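Local coordinates for protein PP1b (PDB 6JDR) that probably hydrolyses ATP and unwinds RNA and DNA duplexes with 5' to 3' polarity, as the zinc-binding helicase portion of an arterivirus replicase polyprotein, at residues 347-352 with 372-377; 352-357 with 379-384. The protein carries 1 engineered substitution. All blocks are in the same frame, centred on the assembly; numbering follows the deposited sequence.

Interaction 1: residues 347-352 with 372-377; sequences PTKDSL and DPHRQL
Q376, with CG set between its backbone N and carbonyl carbon (chi1 73°) and the chain extended beyond, carries its carboxamide across to both ends of the type II beta turn T348-S351. Its OE1 accepts from S351 N at 2.8 Å, in the plane of the amide carbonyl, while NE2 donates to T348 O at 3.1 Å with an N-H...O angle of 163°. These two bonds fix the rotation of the amide. NE2 stands above the T348 carbonyl plane, and S351 OG donates to the same T348 O from the opposite face, 2.7 Å away. H374 NE2 donates to P347 O at 2.6 Å, with the acceptor close to the imidazole plane. One face of that ring lies under K349: CB sits 3.8 Å from the H374 ring centroid and 13° off its normal, a CH-pi contact. Both loops follow adjacent strands, 342-345 and 367-371, of a parallel sheet joined through helix 354-361, a beta-alpha-beta crossover consistent with the second RecA-like domain of a superfamily 1 helicase. Beside the Q376 side chain, L352 CD2 meets L377 CD1 at 3.7 Å. In the second shell, the D372 carboxylate takes Q376 N on OD1 (3.1 Å) and L377 N on OD2 (3.2 Å), both on syn sides, steadying the backbone from which Q376 extends. T348 OG1 is hydrogen-bonded to D323.

Interaction 2: residues 352-357 with 379-384; sequences LNRQRA and SVFDLP. Engineered in segment 379-384: V380 (natural residue Met).
The guanidinium of R354 lies flat on the ring of F381, with centres 3.3 Å apart and planes only 15° from parallel, which meets the criteria for a stacked cation-pi pair. The same group holds the preceding carbonyl side-on: NE and NH2 of R354 both donate to V380 O, each at 2.9 Å, through N-H...O angles bent to about 135° because one oxygen serves two nitrogens. V380 O is tilted from the guanidinium plane, at its edge. Bends at chi2 (-83°) and chi3 fold the arginine chain over so that it can use its face and its edge at once, and NH1 is salt-bridged to D290. Packing is tight beneath this arm. V380, an engineered residue replacing the natural Met, sets CG1 at 3.4 Å from R354 CA and at 3.6 Å from R354 CG. From the other side of the F381 ring plane, A357 CB approaches obliquely, 3.4 Å from F381 CE1, and L358 together with A286 and I287 of helix 281-287 also packs on this buried phenyl. The outer side is looser. D382 is exposed, and its OD1 stays 6.4 Å from R354 NH2, too far for a salt bridge although the charges would attract. A bound sulfate, probably from the crystallisation liquor, lies about 5 Å from the R354 side chain. N353, partly exposed, accepts through OD1 from R356 N at 2.7 Å, almost in line with its C=O bond. This is an N-cap of helix 354-361, the crossover helix between parallel strands 342-345 and 367-371, and the loop after the second strand closes over its first turn, within what appears to be a RecA-like helicase domain.

Interactions 1 and 2 have centres 10 Å apart and share L352, the residue at which the loop after strand 342-345 passes toward the capped helix. Their segments alternate along the chain, so the loop after strand 367-371 meets first the turn and then the helix start. Packing joins the two contacts: L377 CD1 lies 4.3 Å from A357 CB, L377 CD2 lies 4.2 Å from L383 CD2, and S351 O is 4.0 Å from R356 CD. The polar grip of interaction 1 and the cation-pi stack of interaction 2 therefore flank a continuous apolar seam. Both lie away from the annotated metal sites.

Interaction 1: residues 347-352 with 372-377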
# COMPACT_ATOMS: atom_id res chain seq x y z
N PRO A 347 -17.32 35.92 -14.66
CA PRO A 347 -18.55 36.46 -15.25
C PRO A 347 -18.79 36.07 -16.71
O PRO A 347 -19.95 36.02 -17.14
CB PRO A 347 -18.36 37.97 -15.14
CG PRO A 347 -16.89 38.16 -15.08
CD PRO A 347 -16.36 36.98 -14.33
N THR A 348 -17.73 35.79 -17.47
CA THR A 348 -17.85 35.58 -18.91
C THR A 348 -17.82 34.10 -19.27
O THR A 348 -16.95 33.36 -18.82
CB THR A 348 -16.73 36.33 -19.65
OG1 THR A 348 -16.74 37.71 -19.26
CG2 THR A 348 -16.91 36.24 -21.17
N LYS A 349 -18.77 33.68 -20.11
CA LYS A 349 -18.94 32.28 -20.46
C LYS A 349 -17.81 31.78 -21.37
O LYS A 349 -17.32 32.52 -22.22
CB LYS A 349 -20.29 32.07 -21.15
CG LYS A 349 -20.78 30.63 -21.14
CD LYS A 349 -21.86 30.38 -22.18
CE LYS A 349 -22.29 28.92 -22.18
NZ LYS A 349 -22.96 28.53 -23.45
N ASP A 350 -17.43 30.51 -21.18
CA ASP A 350 -16.35 29.87 -21.93
C ASP A 350 -15.02 30.61 -21.82
O ASP A 350 -14.27 30.71 -22.78
CB ASP A 350 -16.74 29.70 -23.41
CG ASP A 350 -17.98 28.83 -23.59
OD1 ASP A 350 -18.07 27.76 -22.95
OD2 ASP A 350 -18.86 29.21 -24.39
N SER A 351 -14.73 31.12 -20.62
CA SER A 351 -13.52 31.92 -20.39
C SER A 351 -12.43 31.17 -19.63
O SER A 351 -11.41 31.76 -19.26
CB SER A 351 -13.88 33.19 -19.61
OG SER A 351 -14.32 32.88 -18.30
N LEU A 352 -12.62 29.87 -19.42
CA LEU A 352 -11.76 29.11 -18.51
C LEU A 352 -11.29 27.80 -19.12
O LEU A 352 -12.12 26.98 -19.53
CB LEU A 352 -12.52 28.84 -17.21
CG LEU A 352 -11.73 28.43 -15.97
CD1 LEU A 352 -10.77 29.53 -15.54
CD2 LEU A 352 -12.70 28.10 -14.85
N ASP A 372 -19.18 31.58 -10.16
CA ASP A 372 -19.20 30.77 -11.38
C ASP A 372 -20.64 30.60 -11.85
O ASP A 372 -21.18 29.49 -11.82
CB ASP A 372 -18.54 29.41 -11.10
CG ASP A 372 -18.41 28.56 -12.35
OD1 ASP A 372 -18.32 29.13 -13.46
OD2 ASP A 372 -18.39 27.32 -12.24
N PRO A 373 -21.26 31.69 -12.31
CA PRO A 373 -22.68 31.68 -12.69
C PRO A 373 -22.98 30.83 -13.92
O PRO A 373 -24.12 30.40 -14.08
CB PRO A 373 -22.97 33.15 -12.98
CG PRO A 373 -21.66 33.72 -13.39
CD PRO A 373 -20.65 33.02 -12.54
N HIS A 374 -21.98 30.60 -14.77
CA HIS A 374 -22.15 29.77 -15.96
C HIS A 374 -21.83 28.29 -15.72
O HIS A 374 -21.97 27.47 -16.63
CB HIS A 374 -21.26 30.29 -17.10
CG HIS A 374 -21.46 31.74 -17.40
ND1 HIS A 374 -22.50 32.20 -18.17
CD2 HIS A 374 -20.74 32.83 -17.05
CE1 HIS A 374 -22.42 33.52 -18.28
NE2 HIS A 374 -21.36 33.92 -17.60
N ARG A 375 -21.41 27.95 -14.50
CA ARG A 375 -21.02 26.59 -14.14
C ARG A 375 -20.01 26.01 -15.13
O ARG A 375 -20.20 24.93 -15.68
CB ARG A 375 -22.25 25.68 -14.03
CG ARG A 375 -23.24 26.08 -12.94
CD ARG A 375 -22.59 26.07 -11.57
NE ARG A 375 -23.55 25.89 -10.48
CZ ARG A 375 -23.22 25.79 -9.19
NH1 ARG A 375 -21.95 25.86 -8.80
NH2 ARG A 375 -24.18 25.62 -8.28
N GLN A 376 -18.93 26.76 -15.36
CA GLN A 376 -17.89 26.37 -16.32
C GLN A 376 -16.64 25.76 -15.67
O GLN A 376 -15.79 25.22 -16.37
CB GLN A 376 -17.50 27.58 -17.19
CG GLN A 376 -16.68 28.65 -16.49
CD GLN A 376 -16.60 29.93 -17.30
OE1 GLN A 376 -15.90 29.99 -18.32
NE2 GLN A 376 -17.31 30.96 -16.85
N LEU A 377 -16.54 25.87 -14.35
CA LEU A 377 -15.41 25.27 -13.62
C LEU A 377 -15.56 23.75 -13.51
O LEU A 377 -14.56 23.03 -13.55
CB LEU A 377 -15.29 25.90 -12.23
CG LEU A 377 -14.12 25.42 -11.36
CD1 LEU A 377 -12.79 25.60 -12.08
CD2 LEU A 377 -14.11 26.15 -10.03

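Interaction 2: residues 352-357 with 379-384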
# COMPACT_ATOMS: atom_id res chain seq x y z
N LEU A 352 -12.62 29.87 -19.42
CA LEU A 352 -11.76 29.11 -18.51
C LEU A 352 -11.29 27.80 -19.12
O LEU A 352 -12.12 26.98 -19.53
CB LEU A 352 -12.52 28.84 -17.21
CG LEU A 352 -11.73 28.43 -15.97
CD1 LEU A 352 -10.77 29.53 -15.54
CD2 LEU A 352 -12.70 28.10 -14.85
N ASN A 353 -9.98 27.60 -19.18
CA ASN A 353 -9.39 26.32 -19.58
C ASN A 353 -8.64 25.66 -18.42
O ASN A 353 -8.57 26.23 -17.33
CB ASN A 353 -8.47 26.50 -20.80
CG ASN A 353 -7.21 27.28 -20.49
OD1 ASN A 353 -6.74 27.31 -19.35
ND2 ASN A 353 -6.64 27.91 -21.50
N ARG A 354 -8.09 24.47 -18.64
CA ARG A 354 -7.33 23.75 -17.61
C ARG A 354 -6.16 24.55 -17.06
O ARG A 354 -6.03 24.70 -15.84
CB ARG A 354 -6.80 22.40 -18.15
CG ARG A 354 -7.51 21.18 -17.59
CD ARG A 354 -6.96 20.76 -16.23
NE ARG A 354 -7.98 20.14 -15.39
CZ ARG A 354 -7.78 19.69 -14.15
NH1 ARG A 354 -6.58 19.77 -13.58
NH2 ARG A 354 -8.78 19.15 -13.46
N GLN A 355 -5.31 25.07 -17.94
CA GLN A 355 -4.12 25.81 -17.52
C GLN A 355 -4.49 26.98 -16.60
O GLN A 355 -3.93 27.10 -15.51
CB GLN A 355 -3.33 26.30 -18.73
N ARG A 356 -5.42 27.82 -17.05
CA ARG A 356 -5.89 28.97 -16.26
C ARG A 356 -6.55 28.55 -14.95
O ARG A 356 -6.32 29.16 -13.91
CB ARG A 356 -6.92 29.79 -17.05
CG ARG A 356 -6.39 30.52 -18.28
CD ARG A 356 -7.45 31.45 -18.85
NE ARG A 356 -7.25 31.74 -20.27
CZ ARG A 356 -6.30 32.54 -20.76
NH1 ARG A 356 -5.43 33.16 -19.95
NH2 ARG A 356 -6.20 32.72 -22.07
N ALA A 357 -7.38 27.52 -15.01
CA ALA A 357 -8.07 27.02 -13.82
C ALA A 357 -7.09 26.43 -12.82
O ALA A 357 -7.25 26.61 -11.62
CB ALA A 357 -9.12 25.99 -14.21
N SER A 379 -16.68 21.71 -15.77
CA SER A 379 -16.24 21.08 -17.01
C SER A 379 -14.72 21.05 -17.18
O SER A 379 -14.22 20.53 -18.19
CB SER A 379 -16.87 21.80 -18.21
OG SER A 379 -16.44 23.15 -18.28
N VAL A 380 -13.99 21.60 -16.22
CA VAL A 380 -12.53 21.58 -16.22
C VAL A 380 -11.95 20.94 -14.95
O VAL A 380 -10.89 20.32 -14.99
CB VAL A 380 -11.97 23.01 -16.38
CG1 VAL A 380 -10.48 22.99 -16.66
CG2 VAL A 380 -12.69 23.74 -17.51
N PHE A 381 -12.65 21.10 -13.82
CA PHE A 381 -12.17 20.61 -12.54
C PHE A 381 -13.27 19.96 -11.72
O PHE A 381 -14.44 20.32 -11.84
CB PHE A 381 -11.58 21.77 -11.73
CG PHE A 381 -10.11 21.96 -11.92
CD1 PHE A 381 -9.62 22.66 -13.01
CD2 PHE A 381 -9.21 21.44 -11.01
CE1 PHE A 381 -8.26 22.84 -13.19
CE2 PHE A 381 -7.85 21.61 -11.19
CZ PHE A 381 -7.38 22.32 -12.28
N ASP A 382 -12.87 19.00 -10.89
CA ASP A 382 -13.72 18.47 -9.83
C ASP A 382 -13.26 19.14 -8.55
O ASP A 382 -12.21 18.81 -8.00
CB ASP A 382 -13.58 16.95 -9.73
CG ASP A 382 -14.09 16.24 -10.98
OD1 ASP A 382 -13.43 15.28 -11.43
OD2 ASP A 382 -15.15 16.64 -11.51
N LEU A 383 -14.04 20.10 -8.08
CA LEU A 383 -13.71 20.87 -6.89
C LEU A 383 -14.96 21.07 -6.05
O LEU A 383 -15.67 22.06 -6.22
CB LEU A 383 -13.08 22.21 -7.28
CG LEU A 383 -12.56 23.08 -6.14
CD1 LEU A 383 -11.39 22.42 -5.43
CD2 LEU A 383 -12.17 24.45 -6.67
N PRO A 384 -15.24 20.13 -5.13
CA PRO A 384 -16.45 20.25 -4.31
C PRO A 384 -16.35 21.37 -3.28
O PRO A 384 -15.24 21.76 -2.89
CB PRO A 384 -16.54 18.88 -3.60
CG PRO A 384 -15.51 18.01 -4.22
CD PRO A 384 -14.47 18.91 -4.80